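Local coordinates for calcium-regulated actin-bundling protein (Dictyostelium discoideum, PDB 4X3N), which binds and bundles actin filaments, binds calcium, and may contribute to the structure and reorganisation of filopodia and pseudopodia during cell movement, at residues Y65-G68 with W69-K73; V151-L154 with E155-L158; F164-P167 with A168-C171. All coordinates share one frame; numbering follows the deposited sequence.

In the fold
The three contacts are local turns of three helices. Contact 2 is central to the set: it caps helix 153-160 and holds Glu-155 of the calcium site. Contact 1 lies within helix 61-79, its centre about 12 Å from that of contact 2. The two touch where Phe-153 CZ comes 3.3 Å from Trp-69 N. Contact 3 starts helix 167-174, its centre also about 12 Å from that of contact 2. Here Leu-154 CD1 meets Phe-170 CZ at 3.8 Å. Contacts 1 and 3 do not touch; their nearest atoms are about 13 Å apart. The side chains of Ile-72 and Pro-167 each lie about 10 Å from the calcium ion.

Contact 1 (Y65-G68 with W69-K73); sequences YSVG and WETIK
Tyr-65 and Trp-69 lie side by side on helix 61-79 and point the same way. Trp-69 CZ3 touches Tyr-65 CE2 at 3.7 Å, and Trp-69 CE3 sits over one face of the tyrosine ring, toward its rim. The two ring planes meet obliquely, at 45°. Both side chains have CG opposite the backbone N, which sends the rings out together.

A water donates to Tyr-65 O, which lies at the edge of the Trp-69 ring, in its plane. The same water donates to Glu-70 OE2, at 2.5 Å. Lys-73 NZ makes a salt bridge to Glu-70 OE2 of 3.0 Å, from above the carboxylate plane. Lys-73 NZ also lies 3.3 Å above the plane of the Trp-69 ring.

Farther along the turn, Val-67 O accepts two bonds from Thr-71. Thr-71 OG1 reaches Val-67 O at 2.6 Å and Thr-71 N reaches it at 3.1 Å. With OG1 beside the backbone N (chi1 -51°), the hydroxyl and the N-H of Thr-71 face the same carbonyl. Ile-72 N bonds to Gly-68 O at 3.1 Å.

Outside the turn, Trp-278 meets both rings edge-to-face. Tyr-65 OH bonds to Asp-282 and Trp-69 NE1 to Glu-90. Thr-71 packs on helix 96-111. The backbone widens at 65-68 into a pi-type turn, and ordinary i to i+4 bonding is in place from Val-67 onward. The arrangement is that of a pi-type turn within an alpha helix, with its aromatic side packed on helix 273-290.

Contact 2 (V151-L154 with E155-L158); sequences VSFL and EYLL. With CA (calcium ion), chain D.
Ser-152 and Glu-155 form a capping box at the start of helix 153-160. This is the end of a calcium-binding loop whose ligand set fits an EF-hand. Ser-152 OG accepts from Glu-155 N at 3.0 Å. In return, Glu-155 OE1 takes bonds from Ser-152 N and Ser-152 OG, both on its anti side. The glutamate chain runs extended beyond CG, and its carboxylate grips the calcium ion with both oxygens. Asp-144, Asn-146, Asp-148 and Arg-150 O, with a water, complete the site.

The other side chains of the turn are apolar or aromatic and buried. The Phe-153 and Tyr-156 ring planes are nearly parallel, 11° apart, but stepped, rim to rim, neither ring over the face of the other. Phe-153 CE1 lies against Tyr-156 CD2 at 3.5 Å. Leu-157 CD1 is a bump over one face of Phe-153, on the side to which Tyr-156 is stepped. It lies 4.1 Å from the Phe-153 ring centroid, in a CH-pi contact. Ile-72 and Ile-64 of helix 61-79 also pack on Phe-153. Leu-154 and Leu-158 form a second ridge, covered in part by Phe-34. There Leu-158 CD2 rests against Leu-154 CG at 3.7 Å and Leu-154 CD1 at 3.9 Å.

Contact 3 (F164-P167 with A168-C171); sequences FANP and ADFC
Asn-166 bends its side chain over the start of helix 167-174 and meets Asp-169. CB leads to CG, which stands between the backbone N and the carbonyl carbon (chi1 63°). That torsion brings the amide round to the first turn. Asn-166 CG lies 3.7 Å from Asp-169 CB. At the tip the two amide atoms lie against this same methylene. Asn-166 ND2 is 3.6 Å from Asp-169 CB, and Asn-166 OD1 is 3.4 Å from Asp-169 CB. Asn-166 OD1 also accepts from Asp-169 N at 3.1 Å. The N-H points almost straight at it (167°), but the donor stands well above the plane of the amide carbonyl. The Asn-166 and Asp-169 side chains cross at about a right angle, their flat ends 52° apart.

This is an N-cap: a side-chain oxygen takes up a backbone N-H that has no carbonyl before it in the helix. Pro-167 is the first helical residue. It has no N-H to satisfy, so its ring suits that place. The next bonds are the regular ones. Asn-166 O accepts from Phe-170 N at 2.8 Å, nearly along the C=O axis. Pro-167 O accepts from Cys-171 N at 3.0 Å. The Phe-170 ring turns away from the cap, with Pro-167 O near its edge.

Asp-169 does not use its carboxylate on Asn-166. Its OD2 bonds to Tyr-53 OH of helix 42-57 and forms a salt bridge with Arg-173, one turn on. The two partners probably fix the rotation of the carboxylate. The Tyr-53 ring also meets Phe-164, ahead of the cap. Pro-167 packs on Phe-34 of helix 28-38 and on Val-145, which lies between calcium ligands Asp-144 and Asn-146.

Contact 1 (Y65-G68 with W69-K73)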
loop_
_atom_site.group_PDB
_atom_site.type_symbol
_atom_site.label_atom_id
_atom_site.label_comp_id
_atom_site.label_asym_id
_atom_site.label_seq_id
_atom_site.Cartn_x
_atom_site.Cartn_y
_atom_site.Cartn_z
ATOM N N TYR A 65 -18.147 -9.580 19.385
ATOM C CA TYR A 65 -17.277 -8.832 20.295
ATOM C C TYR A 65 -16.033 -9.557 20.704
ATOM O O TYR A 65 -14.892 -9.030 20.568
ATOM C CB TYR A 65 -18.071 -8.422 21.550
ATOM C CG TYR A 65 -17.263 -7.590 22.518
ATOM C CD1 TYR A 65 -16.509 -8.215 23.525
ATOM C CD2 TYR A 65 -17.260 -6.199 22.446
ATOM C CE1 TYR A 65 -15.764 -7.455 24.422
ATOM C CE2 TYR A 65 -16.507 -5.450 23.333
ATOM C CZ TYR A 65 -15.771 -6.098 24.315
ATOM O OH TYR A 65 -15.035 -5.338 25.205
ATOM N N SER A 66 -16.222 -10.797 21.153
ATOM C CA SER A 66 -15.125 -11.554 21.751
ATOM C C SER A 66 -14.230 -12.256 20.745
ATOM O O SER A 66 -13.053 -12.457 21.009
ATOM C CB SER A 66 -15.697 -12.611 22.711
ATOM O OG SER A 66 -16.104 -11.919 23.852
ATOM N N VAL A 67 -14.798 -12.648 19.623
ATOM C CA VAL A 67 -14.086 -13.439 18.630
ATOM C C VAL A 67 -13.898 -12.703 17.328
ATOM O O VAL A 67 -12.794 -12.652 16.820
ATOM C CB VAL A 67 -14.834 -14.741 18.303
ATOM C CG1 VAL A 67 -14.013 -15.645 17.374
ATOM C CG2 VAL A 67 -15.193 -15.512 19.567
ATOM N N GLY A 68 -14.970 -12.160 16.745
ATOM C CA GLY A 68 -14.828 -11.440 15.467
ATOM C C GLY A 68 -13.927 -10.221 15.579
ATOM O O GLY A 68 -12.873 -10.098 14.884
ATOM N N TRP A 69 -14.271 -9.346 16.509
ATOM C CA TRP A 69 -13.483 -8.128 16.720
ATOM C C TRP A 69 -12.038 -8.393 17.118
ATOM O O TRP A 69 -11.094 -7.739 16.575
ATOM C CB TRP A 69 -14.184 -7.254 17.728
ATOM C CG TRP A 69 -13.658 -5.893 17.916
ATOM C CD1 TRP A 69 -13.289 -5.051 16.958
ATOM C CD2 TRP A 69 -13.518 -5.177 19.165
ATOM N NE1 TRP A 69 -12.929 -3.823 17.531
ATOM C CE2 TRP A 69 -13.021 -3.924 18.879
ATOM C CE3 TRP A 69 -13.722 -5.518 20.506
ATOM C CZ2 TRP A 69 -12.736 -2.976 19.876
ATOM C CZ3 TRP A 69 -13.454 -4.568 21.499
ATOM C CH2 TRP A 69 -12.974 -3.325 21.180
ATOM N N GLU A 70 -11.841 -9.281 18.093
ATOM C CA GLU A 70 -10.504 -9.558 18.582
ATOM C C GLU A 70 -9.672 -10.053 17.486
ATOM O O GLU A 70 -8.517 -9.667 17.381
ATOM C CB GLU A 70 -10.465 -10.587 19.695
ATOM C CG GLU A 70 -10.910 -9.978 21.032
ATOM C CD GLU A 70 -10.018 -8.788 21.453
ATOM O OE1 GLU A 70 -8.791 -8.953 21.344
ATOM O OE2 GLU A 70 -10.539 -7.709 21.873
ATOM N N THR A 71 -10.239 -10.913 16.646
ATOM C CA THR A 71 -9.419 -11.520 15.640
ATOM C C THR A 71 -9.003 -10.520 14.542
ATOM O O THR A 71 -7.887 -10.606 14.050
ATOM C CB THR A 71 -10.072 -12.788 15.069
ATOM O OG1 THR A 71 -10.442 -13.619 16.157
ATOM C CG2 THR A 71 -9.117 -13.525 14.179
ATOM N N ILE A 72 -9.873 -9.573 14.174
ATOM C CA ILE A 72 -9.569 -8.668 13.093
ATOM C C ILE A 72 -8.579 -7.690 13.610
ATOM O O ILE A 72 -7.640 -7.301 12.874
ATOM C CB ILE A 72 -10.827 -8.016 12.420
ATOM C CG1 ILE A 72 -10.513 -7.481 11.014
ATOM C CG2 ILE A 72 -11.423 -6.921 13.261
ATOM C CD1 ILE A 72 -11.724 -7.131 10.109
ATOM N N LYS A 73 -8.718 -7.329 14.873
ATOM C CA LYS A 73 -7.748 -6.493 15.507
ATOM C C LYS A 73 -6.375 -7.117 15.548
ATOM O O LYS A 73 -5.390 -6.423 15.260
ATOM C CB LYS A 73 -8.141 -6.115 16.916
ATOM C CG LYS A 73 -9.342 -5.194 16.958
ATOM C CD LYS A 73 -9.502 -4.605 18.331
ATOM C CE LYS A 73 -9.955 -5.671 19.290
ATOM N NZ LYS A 73 -10.078 -5.042 20.622
HETATM O O HOH W 1 -12.765 -8.347 22.759
HETATM O O HOH W 2 -12.252 -6.617 24.556
#

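Contact 2 (V151-L154 with E155-L158)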
loop_
_atom_site.group_PDB
_atom_site.type_symbol
_atom_site.label_atom_id
_atom_site.label_comp_id
_atom_site.label_asym_id
_atom_site.label_seq_id
_atom_site.Cartn_x
_atom_site.Cartn_y
_atom_site.Cartn_z
ATOM N N VAL A 151 -10.909 -5.482 2.994
ATOM C CA VAL A 151 -11.969 -6.067 3.789
ATOM C C VAL A 151 -12.082 -5.334 5.145
ATOM O O VAL A 151 -11.117 -5.292 5.926
ATOM C CB VAL A 151 -11.760 -7.563 4.014
ATOM C CG1 VAL A 151 -12.849 -8.109 4.886
ATOM C CG2 VAL A 151 -11.733 -8.324 2.699
ATOM N N SER A 152 -13.236 -4.702 5.335
ATOM C CA SER A 152 -13.590 -4.043 6.547
ATOM C C SER A 152 -14.266 -5.060 7.463
ATOM O O SER A 152 -14.697 -6.109 7.006
ATOM C CB SER A 152 -14.528 -2.907 6.247
ATOM O OG SER A 152 -15.685 -3.393 5.564
ATOM N N PHE A 153 -14.373 -4.739 8.739
ATOM C CA PHE A 153 -15.157 -5.552 9.674
ATOM C C PHE A 153 -16.592 -5.549 9.281
ATOM O O PHE A 153 -17.242 -6.582 9.331
ATOM C CB PHE A 153 -14.970 -5.065 11.087
ATOM C CG PHE A 153 -15.376 -6.043 12.160
ATOM C CD1 PHE A 153 -15.049 -7.373 12.073
ATOM C CD2 PHE A 153 -15.998 -5.581 13.338
ATOM C CE1 PHE A 153 -15.444 -8.276 13.088
ATOM C CE2 PHE A 153 -16.351 -6.487 14.387
ATOM C CZ PHE A 153 -16.108 -7.813 14.229
ATOM N N LEU A 154 -17.081 -4.408 8.796
ATOM C CA LEU A 154 -18.434 -4.304 8.254
ATOM C C LEU A 154 -18.671 -5.329 7.148
ATOM O O LEU A 154 -19.685 -5.979 7.144
ATOM C CB LEU A 154 -18.785 -2.944 7.687
ATOM C CG LEU A 154 -20.211 -2.734 7.136
ATOM C CD1 LEU A 154 -21.311 -2.813 8.203
ATOM C CD2 LEU A 154 -20.294 -1.387 6.463
ATOM N N GLU A 155 -17.759 -5.407 6.213
ATOM C CA GLU A 155 -17.918 -6.308 5.064
ATOM C C GLU A 155 -17.874 -7.768 5.514
ATOM O O GLU A 155 -18.683 -8.557 5.071
ATOM C CB GLU A 155 -16.867 -5.980 4.001
ATOM C CG GLU A 155 -17.211 -4.729 3.232
ATOM C CD GLU A 155 -16.057 -4.256 2.402
ATOM O OE1 GLU A 155 -15.015 -3.962 2.994
ATOM O OE2 GLU A 155 -16.201 -4.205 1.165
ATOM N N TYR A 156 -16.954 -8.098 6.412
ATOM C CA TYR A 156 -16.943 -9.430 7.036
ATOM C C TYR A 156 -18.296 -9.756 7.694
ATOM O O TYR A 156 -18.852 -10.858 7.527
ATOM C CB TYR A 156 -15.794 -9.567 8.063
ATOM C CG TYR A 156 -16.096 -10.592 9.134
ATOM C CD1 TYR A 156 -15.946 -11.956 8.876
ATOM C CD2 TYR A 156 -16.473 -10.212 10.416
ATOM C CE1 TYR A 156 -16.207 -12.914 9.877
ATOM C CE2 TYR A 156 -16.770 -11.133 11.395
ATOM C CZ TYR A 156 -16.657 -12.506 11.121
ATOM O OH TYR A 156 -16.933 -13.459 12.117
ATOM N N LEU A 157 -18.834 -8.808 8.445
ATOM C CA LEU A 157 -20.106 -9.017 9.125
ATOM C C LEU A 157 -21.296 -9.249 8.244
ATOM O O LEU A 157 -22.090 -10.161 8.469
ATOM C CB LEU A 157 -20.419 -7.874 10.061
ATOM C CG LEU A 157 -19.452 -7.838 11.236
ATOM C CD1 LEU A 157 -19.600 -6.520 12.010
ATOM C CD2 LEU A 157 -19.688 -8.967 12.267
ATOM N N LEU A 158 -21.406 -8.453 7.200
ATOM C CA LEU A 158 -22.502 -8.567 6.301
ATOM C C LEU A 158 -22.527 -9.903 5.587
ATOM O O LEU A 158 -23.621 -10.464 5.341
ATOM C CB LEU A 158 -22.403 -7.474 5.270
ATOM C CG LEU A 158 -23.180 -6.155 5.449
ATOM C CD1 LEU A 158 -24.077 -5.964 6.626
ATOM C CD2 LEU A 158 -22.329 -4.977 5.124
HETATM CA CA CA D . -13.909 -3.268 0.682
HETATM O O HOH W 3 -13.703 -1.397 2.148
#

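Contact 3 (F164-P167 with A168-C171)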
loop_
_atom_site.group_PDB
_atom_site.type_symbol
_atom_site.label_atom_id
_atom_site.label_comp_id
_atom_site.label_asym_id
_atom_site.label_seq_id
_atom_site.Cartn_x
_atom_site.Cartn_y
_atom_site.Cartn_z
ATOM N N PHE A 164 -29.584 -12.874 6.572
ATOM C CA PHE A 164 -30.506 -11.750 6.692
ATOM C C PHE A 164 -29.926 -10.372 6.347
ATOM O O PHE A 164 -30.709 -9.503 6.108
ATOM C CB PHE A 164 -31.136 -11.648 8.099
ATOM C CG PHE A 164 -30.141 -11.543 9.177
ATOM C CD1 PHE A 164 -29.575 -10.319 9.478
ATOM C CD2 PHE A 164 -29.762 -12.660 9.875
ATOM C CE1 PHE A 164 -28.615 -10.247 10.448
ATOM C CE2 PHE A 164 -28.781 -12.592 10.822
ATOM C CZ PHE A 164 -28.209 -11.374 11.115
ATOM N N ALA A 165 -28.599 -10.223 6.332
ATOM C CA ALA A 165 -27.923 -8.955 6.143
ATOM C C ALA A 165 -27.385 -8.838 4.718
ATOM O O ALA A 165 -27.027 -9.863 4.104
ATOM C CB ALA A 165 -26.795 -8.875 7.138
ATOM N N ASN A 166 -27.383 -7.609 4.169
ATOM C CA ASN A 166 -26.751 -7.389 2.929
ATOM C C ASN A 166 -26.520 -5.923 2.760
ATOM O O ASN A 166 -27.084 -5.124 3.509
ATOM C CB ASN A 166 -27.578 -7.996 1.787
ATOM C CG ASN A 166 -28.908 -7.362 1.659
ATOM O OD1 ASN A 166 -29.059 -6.248 1.138
ATOM N ND2 ASN A 166 -29.896 -8.053 2.114
ATOM N N PRO A 167 -25.681 -5.534 1.810
ATOM C CA PRO A 167 -25.252 -4.119 1.884
ATOM C C PRO A 167 -26.368 -3.077 1.674
ATOM O O PRO A 167 -26.418 -2.002 2.332
ATOM C CB PRO A 167 -24.230 -4.041 0.746
ATOM C CG PRO A 167 -23.628 -5.357 0.747
ATOM C CD PRO A 167 -24.788 -6.311 0.945
ATOM N N ALA A 168 -27.238 -3.326 0.713
ATOM C CA ALA A 168 -28.299 -2.358 0.462
ATOM C C ALA A 168 -29.304 -2.248 1.602
ATOM O O ALA A 168 -29.675 -1.145 2.044
ATOM C CB ALA A 168 -29.031 -2.700 -0.836
ATOM N N ASP A 169 -29.702 -3.389 2.131
ATOM C CA ASP A 169 -30.510 -3.449 3.334
ATOM C C ASP A 169 -29.836 -2.713 4.492
ATOM O O ASP A 169 -30.458 -1.881 5.191
ATOM C CB ASP A 169 -30.824 -4.932 3.684
ATOM C CG ASP A 169 -31.740 -5.070 4.928
ATOM O OD1 ASP A 169 -32.971 -4.820 4.766
ATOM O OD2 ASP A 169 -31.248 -5.380 6.067
ATOM N N PHE A 170 -28.576 -3.035 4.736
ATOM C CA PHE A 170 -27.841 -2.370 5.775
ATOM C C PHE A 170 -27.908 -0.828 5.619
ATOM O O PHE A 170 -28.150 -0.124 6.584
ATOM C CB PHE A 170 -26.392 -2.843 5.790
ATOM C CG PHE A 170 -25.513 -1.953 6.605
ATOM C CD1 PHE A 170 -25.639 -1.938 7.979
ATOM C CD2 PHE A 170 -24.673 -1.068 6.000
ATOM C CE1 PHE A 170 -24.910 -1.074 8.726
ATOM C CE2 PHE A 170 -23.895 -0.196 6.768
ATOM C CZ PHE A 170 -24.036 -0.194 8.106
ATOM N N CYS A 171 -27.691 -0.311 4.414
ATOM C CA CYS A 171 -27.684 1.139 4.206
ATOM C C CYS A 171 -29.084 1.740 4.495
ATOM O O CYS A 171 -29.250 2.798 5.162
ATOM C CB CYS A 171 -27.204 1.458 2.782
ATOM S SG CYS A 171 -25.467 1.061 2.461
#